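Local coordinates for protein lipase (Rhizopus chinensis, PDB 6A0W) that probably hydrolyses the ester bonds of triacylglycerols as a class 3 lipase of the alpha/beta-hydrolase superfamily, its N-terminal segment regulating how tightly substrate binds, at residues A39-L44 with T286-N291; V166-H171 with M183-R188. One frame throughout, in Å; residues are numbered along the deposited sequence.

Contact 1: A39-L44 with T286-N291; sequences AQIKEL and TYFGIN. With SO4 (sulfate ion), chain C; SO4 (sulfate ion), chain B.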
# COMPACT_ATOMS: atom_id res chain seq x y z
N ALA A 39 -7.54 12.81 -13.83
CA ALA A 39 -8.36 12.65 -12.63
C ALA A 39 -7.94 11.43 -11.77
O ALA A 39 -7.88 11.56 -10.56
CB ALA A 39 -9.84 12.54 -12.99
N GLN A 40 -7.71 10.28 -12.41
CA GLN A 40 -7.25 9.07 -11.72
C GLN A 40 -5.88 9.27 -11.10
O GLN A 40 -5.69 8.99 -9.92
CB GLN A 40 -7.20 7.87 -12.67
CG GLN A 40 -8.56 7.38 -13.12
CD GLN A 40 -8.48 6.34 -14.22
OE1 GLN A 40 -7.84 6.54 -15.25
NE2 GLN A 40 -9.07 5.18 -13.95
N ILE A 41 -4.98 9.92 -11.83
CA ILE A 41 -3.65 10.24 -11.31
C ILE A 41 -3.77 11.13 -10.08
O ILE A 41 -3.06 10.96 -9.09
CB ILE A 41 -2.74 10.89 -12.40
CG1 ILE A 41 -2.33 9.84 -13.43
CG2 ILE A 41 -1.50 11.57 -11.83
CD1 ILE A 41 -1.81 10.45 -14.71
N LYS A 42 -4.61 12.15 -10.16
CA LYS A 42 -4.80 13.01 -9.01
C LYS A 42 -5.26 12.23 -7.78
O LYS A 42 -4.88 12.52 -6.64
CB LYS A 42 -5.83 14.07 -9.35
CG LYS A 42 -5.95 15.16 -8.30
CD LYS A 42 -6.85 16.27 -8.82
CE LYS A 42 -6.39 17.64 -8.36
NZ LYS A 42 -7.31 18.17 -7.33
N GLU A 43 -6.12 11.25 -7.98
CA GLU A 43 -6.68 10.54 -6.85
C GLU A 43 -5.63 9.59 -6.26
O GLU A 43 -5.46 9.52 -5.04
CB GLU A 43 -7.96 9.82 -7.28
CG GLU A 43 -8.32 8.67 -6.37
CD GLU A 43 -9.56 7.98 -6.84
OE1 GLU A 43 -9.45 6.99 -7.60
OE2 GLU A 43 -10.63 8.44 -6.43
N LEU A 44 -4.85 8.94 -7.12
CA LEU A 44 -3.78 8.08 -6.64
C LEU A 44 -2.75 8.91 -5.90
O LEU A 44 -2.23 8.52 -4.85
CB LEU A 44 -3.11 7.32 -7.78
CG LEU A 44 -4.06 6.46 -8.58
CD1 LEU A 44 -3.36 6.05 -9.88
CD2 LEU A 44 -4.47 5.23 -7.76
N THR A 286 9.98 7.62 -3.84
CA THR A 286 9.26 8.77 -4.40
C THR A 286 8.11 8.28 -5.28
O THR A 286 8.30 7.39 -6.11
CB THR A 286 10.22 9.64 -5.27
OG1 THR A 286 11.45 9.81 -4.56
CG2 THR A 286 9.61 11.02 -5.52
N TYR A 287 6.92 8.77 -4.99
CA TYR A 287 5.72 8.44 -5.75
C TYR A 287 5.04 9.77 -6.04
O TYR A 287 4.65 10.50 -5.12
CB TYR A 287 4.77 7.51 -4.93
CG TYR A 287 5.12 6.04 -5.13
CD1 TYR A 287 6.21 5.47 -4.49
CD2 TYR A 287 4.34 5.20 -5.91
CE1 TYR A 287 6.55 4.14 -4.68
CE2 TYR A 287 4.68 3.86 -6.13
CZ TYR A 287 5.76 3.33 -5.50
OH TYR A 287 6.18 2.05 -5.81
N PHE A 288 4.89 10.05 -7.34
CA PHE A 288 4.26 11.27 -7.85
C PHE A 288 4.95 12.52 -7.34
O PHE A 288 4.30 13.45 -6.88
CB PHE A 288 2.77 11.33 -7.45
CG PHE A 288 1.96 10.16 -7.93
CD1 PHE A 288 1.67 10.00 -9.28
CD2 PHE A 288 1.43 9.25 -7.01
CE1 PHE A 288 0.87 8.96 -9.72
CE2 PHE A 288 0.64 8.20 -7.46
CZ PHE A 288 0.33 8.07 -8.81
N GLY A 289 6.27 12.46 -7.23
CA GLY A 289 7.08 13.51 -6.60
C GLY A 289 7.00 13.59 -5.09
O GLY A 289 7.58 14.47 -4.50
N ILE A 290 6.20 12.74 -4.45
CA ILE A 290 6.08 12.76 -2.97
C ILE A 290 7.08 11.79 -2.33
O ILE A 290 7.14 10.61 -2.68
CB ILE A 290 4.67 12.30 -2.51
CG1 ILE A 290 3.61 13.24 -3.08
CG2 ILE A 290 4.55 12.27 -0.99
CD1 ILE A 290 2.22 12.61 -3.13
N ASN A 291 7.90 12.30 -1.42
CA ASN A 291 8.85 11.48 -0.69
C ASN A 291 8.11 10.53 0.27
O ASN A 291 7.26 10.96 1.07
CB ASN A 291 9.78 12.32 0.18
CG ASN A 291 10.61 11.44 1.12
OD1 ASN A 291 10.30 11.37 2.31
ND2 ASN A 291 11.50 10.62 0.55
S SO4 C . 7.71 10.56 -9.84
O1 SO4 C . 8.21 10.89 -8.52
O2 SO4 C . 8.84 10.05 -10.65
O3 SO4 C . 7.14 11.76 -10.48
O4 SO4 C . 6.65 9.53 -9.70
S SO4 B . -10.90 4.08 -10.77
O1 SO4 B . -9.72 3.35 -10.35
O2 SO4 B . -10.83 5.48 -10.37
O3 SO4 B . -11.00 3.98 -12.22
O4 SO4 B . -12.09 3.48 -10.18
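Next to F288, whose ring meets I41 and L44 of the helix, G289 N donates to O1 of a sulfate at 2.8 Å. F288 N reaches O4 of the same ion at 3.0 Å, a bent bond with an N-H...O angle of 133°. Two successive amides thus hold the anion, which is probably from the crystallisation liquor. Both amides sit at the corners of a type I' turn, the two-residue loop of a beta hairpin. Its ends are tied by Y287 N to I290 O and by I290 N to Y287 O, the latter at 2.8 Å. With its CG beside the backbone N (chi1 -58°), F288 sends its ring from the turn to helix 38-53. CZ rests 3.7 Å from L44 CB, while CE2 comes up against the carbonyl carbon of L44. Next to CZ, CE1 approaches I41 CG2 at 4.1 Å, these side chains crossing at a slant, and CG2 lies on the same ring side as L44 CB. T45 and A48 continue this seat along the helix, and T226 and I252 of the central sheet also touch the ring. At the start of the helical segment, Q40 NE2 donates to O3 of a second sulfate at 2.9 Å.

Contact 2: V166-H171 with M183-R188; sequences VIVTGH and MDLYQR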
# COMPACT_ATOMS: atom_id res chain seq x y z
N VAL A 166 -14.54 4.86 3.73
CA VAL A 166 -13.31 4.49 4.38
C VAL A 166 -12.25 4.17 3.33
O VAL A 166 -12.44 3.32 2.44
CB VAL A 166 -13.56 3.25 5.27
CG1 VAL A 166 -12.28 2.73 5.86
CG2 VAL A 166 -14.56 3.58 6.37
N ILE A 167 -11.12 4.89 3.43
CA ILE A 167 -9.97 4.70 2.57
C ILE A 167 -8.85 4.13 3.41
O ILE A 167 -8.47 4.70 4.42
CB ILE A 167 -9.47 6.07 2.03
CG1 ILE A 167 -10.50 6.76 1.11
CG2 ILE A 167 -8.14 5.92 1.32
CD1 ILE A 167 -10.69 6.14 -0.27
N VAL A 168 -8.31 2.97 3.02
CA VAL A 168 -7.20 2.41 3.75
C VAL A 168 -5.94 2.55 2.86
O VAL A 168 -5.96 2.09 1.73
CB VAL A 168 -7.40 0.91 4.06
CG1 VAL A 168 -6.33 0.44 5.02
CG2 VAL A 168 -8.79 0.60 4.61
N THR A 169 -4.90 3.20 3.36
CA THR A 169 -3.73 3.50 2.52
C THR A 169 -2.40 3.23 3.22
O THR A 169 -2.32 3.26 4.45
CB THR A 169 -3.80 4.96 1.94
OG1 THR A 169 -2.75 5.13 0.98
CG2 THR A 169 -3.63 6.00 3.02
N GLY A 170 -1.42 2.78 2.46
CA GLY A 170 -0.07 2.63 2.96
C GLY A 170 0.96 2.52 1.86
O GLY A 170 0.64 2.06 0.76
N HIS A 171 2.20 2.89 2.22
CA HIS A 171 3.40 2.70 1.40
C HIS A 171 4.12 1.47 1.90
O HIS A 171 4.09 1.17 3.10
CB HIS A 171 4.29 3.96 1.52
CG HIS A 171 5.64 3.83 0.90
ND1 HIS A 171 6.80 3.87 1.65
CD2 HIS A 171 6.04 3.77 -0.39
CE1 HIS A 171 7.84 3.79 0.84
NE2 HIS A 171 7.40 3.65 -0.40
N MET A 183 -9.30 -6.20 4.07
CA MET A 183 -9.95 -7.51 4.14
C MET A 183 -10.65 -7.83 5.50
O MET A 183 -11.84 -8.20 5.52
CB MET A 183 -8.94 -8.60 3.78
CG MET A 183 -8.44 -8.54 2.34
SD MET A 183 -9.78 -8.67 1.15
CE MET A 183 -10.06 -6.94 0.82
N ASP A 184 -10.05 -7.36 6.59
CA ASP A 184 -10.65 -7.52 7.94
C ASP A 184 -11.89 -6.66 8.11
O ASP A 184 -12.94 -7.10 8.60
CB ASP A 184 -9.58 -7.16 9.00
CG ASP A 184 -9.87 -7.76 10.40
OD1 ASP A 184 -10.69 -8.68 10.51
OD2 ASP A 184 -9.32 -7.26 11.41
N LEU A 185 -11.79 -5.40 7.71
CA LEU A 185 -12.96 -4.56 7.68
C LEU A 185 -14.10 -5.18 6.84
O LEU A 185 -15.28 -5.18 7.25
CB LEU A 185 -12.60 -3.17 7.15
CG LEU A 185 -11.73 -2.38 8.12
CD1 LEU A 185 -10.99 -1.23 7.45
CD2 LEU A 185 -12.60 -1.88 9.28
N TYR A 186 -13.77 -5.66 5.64
CA TYR A 186 -14.80 -6.31 4.84
C TYR A 186 -15.41 -7.50 5.62
O TYR A 186 -16.60 -7.77 5.50
CB TYR A 186 -14.22 -6.78 3.50
CG TYR A 186 -15.13 -7.69 2.67
CD1 TYR A 186 -16.20 -7.18 1.94
CD2 TYR A 186 -14.84 -9.03 2.55
CE1 TYR A 186 -17.03 -8.03 1.20
CE2 TYR A 186 -15.62 -9.88 1.78
CZ TYR A 186 -16.69 -9.38 1.10
OH TYR A 186 -17.38 -10.30 0.38
N GLN A 187 -14.56 -8.28 6.29
CA GLN A 187 -15.02 -9.50 6.95
C GLN A 187 -15.87 -9.17 8.16
O GLN A 187 -16.92 -9.72 8.30
CB GLN A 187 -13.86 -10.41 7.33
CG GLN A 187 -13.16 -11.08 6.16
CD GLN A 187 -11.69 -11.28 6.37
OE1 GLN A 187 -11.19 -11.07 7.47
NE2 GLN A 187 -10.97 -11.76 5.33
N ARG A 188 -15.53 -8.13 8.92
CA ARG A 188 -16.10 -7.99 10.25
C ARG A 188 -16.85 -6.74 10.48
O ARG A 188 -17.51 -6.60 11.50
CB ARG A 188 -15.00 -8.12 11.28
CG ARG A 188 -14.34 -9.48 11.26
CD ARG A 188 -13.53 -9.71 12.53
NE ARG A 188 -12.39 -8.80 12.65
CZ ARG A 188 -12.16 -8.01 13.68
NH1 ARG A 188 -11.06 -7.26 13.69
NH2 ARG A 188 -12.94 -8.08 14.76
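L185 joins the helix to the strand through apolar contacts alone. Its CD1 meets V168 CG2 tip to tip at 4.0 Å, and the same methyl stands 4.5 Å from V166 CG1, a looser approach. Both valines point their CB atoms at the helix, being two residues apart on one face of the strand. L185 CG lies beside its own backbone N (chi1 -69°), and from there the branch carries CD1 to the valines of the strand. The pair of segments buries little surface between them, in keeping with one leucine methyl doing the work.

The charged interaction lies within the helix. R188 grips D184 side-on: NE goes to OD1 at 2.7 Å and NH1 to OD2 at 2.9 Å, both almost straight. The carboxylate oxygens lie in the guanidinium plane and are approached on their syn sides, though about 30° out of the carboxylate plane. Two bonds to two atoms fix the guanidinium's rotation, and Y143 OH gives OD2 another partner. Among backbone bonds, R188 N to D184 O at 2.8 Å spans the same four-residue step.

Strand 165-171 and helix 173-188 are the first two elements of a beta-alpha-beta unit completed by strand 197-202. L197 from that last strand touches both valines, F107 of strand 102-108 packs on V168, and F151 of helix 137-160 lies against L185 and makes a cation-pi contact with R188.

Along the chain, contact 2 is nested inside the loop that contact 1 closes. Their centres lie 20 Å apart, yet the nearest atoms are about 4 Å apart, where H171 at the end of the strand faces Y287 of the hairpin without touching it. This is the neighbourhood of the likely active site. H171 precedes S172, the serine of a probable GxSxG nucleophile elbow, and its NE2 bonds to the carbonyl of H284, the probable triad histidine, just before the hairpin. Y287 OH in turn bonds to D231, the probable acid. The L185 packing lies on the helix leaving that elbow, whereas the F288 packing joins the hairpin that follows H284 to helix 38-53.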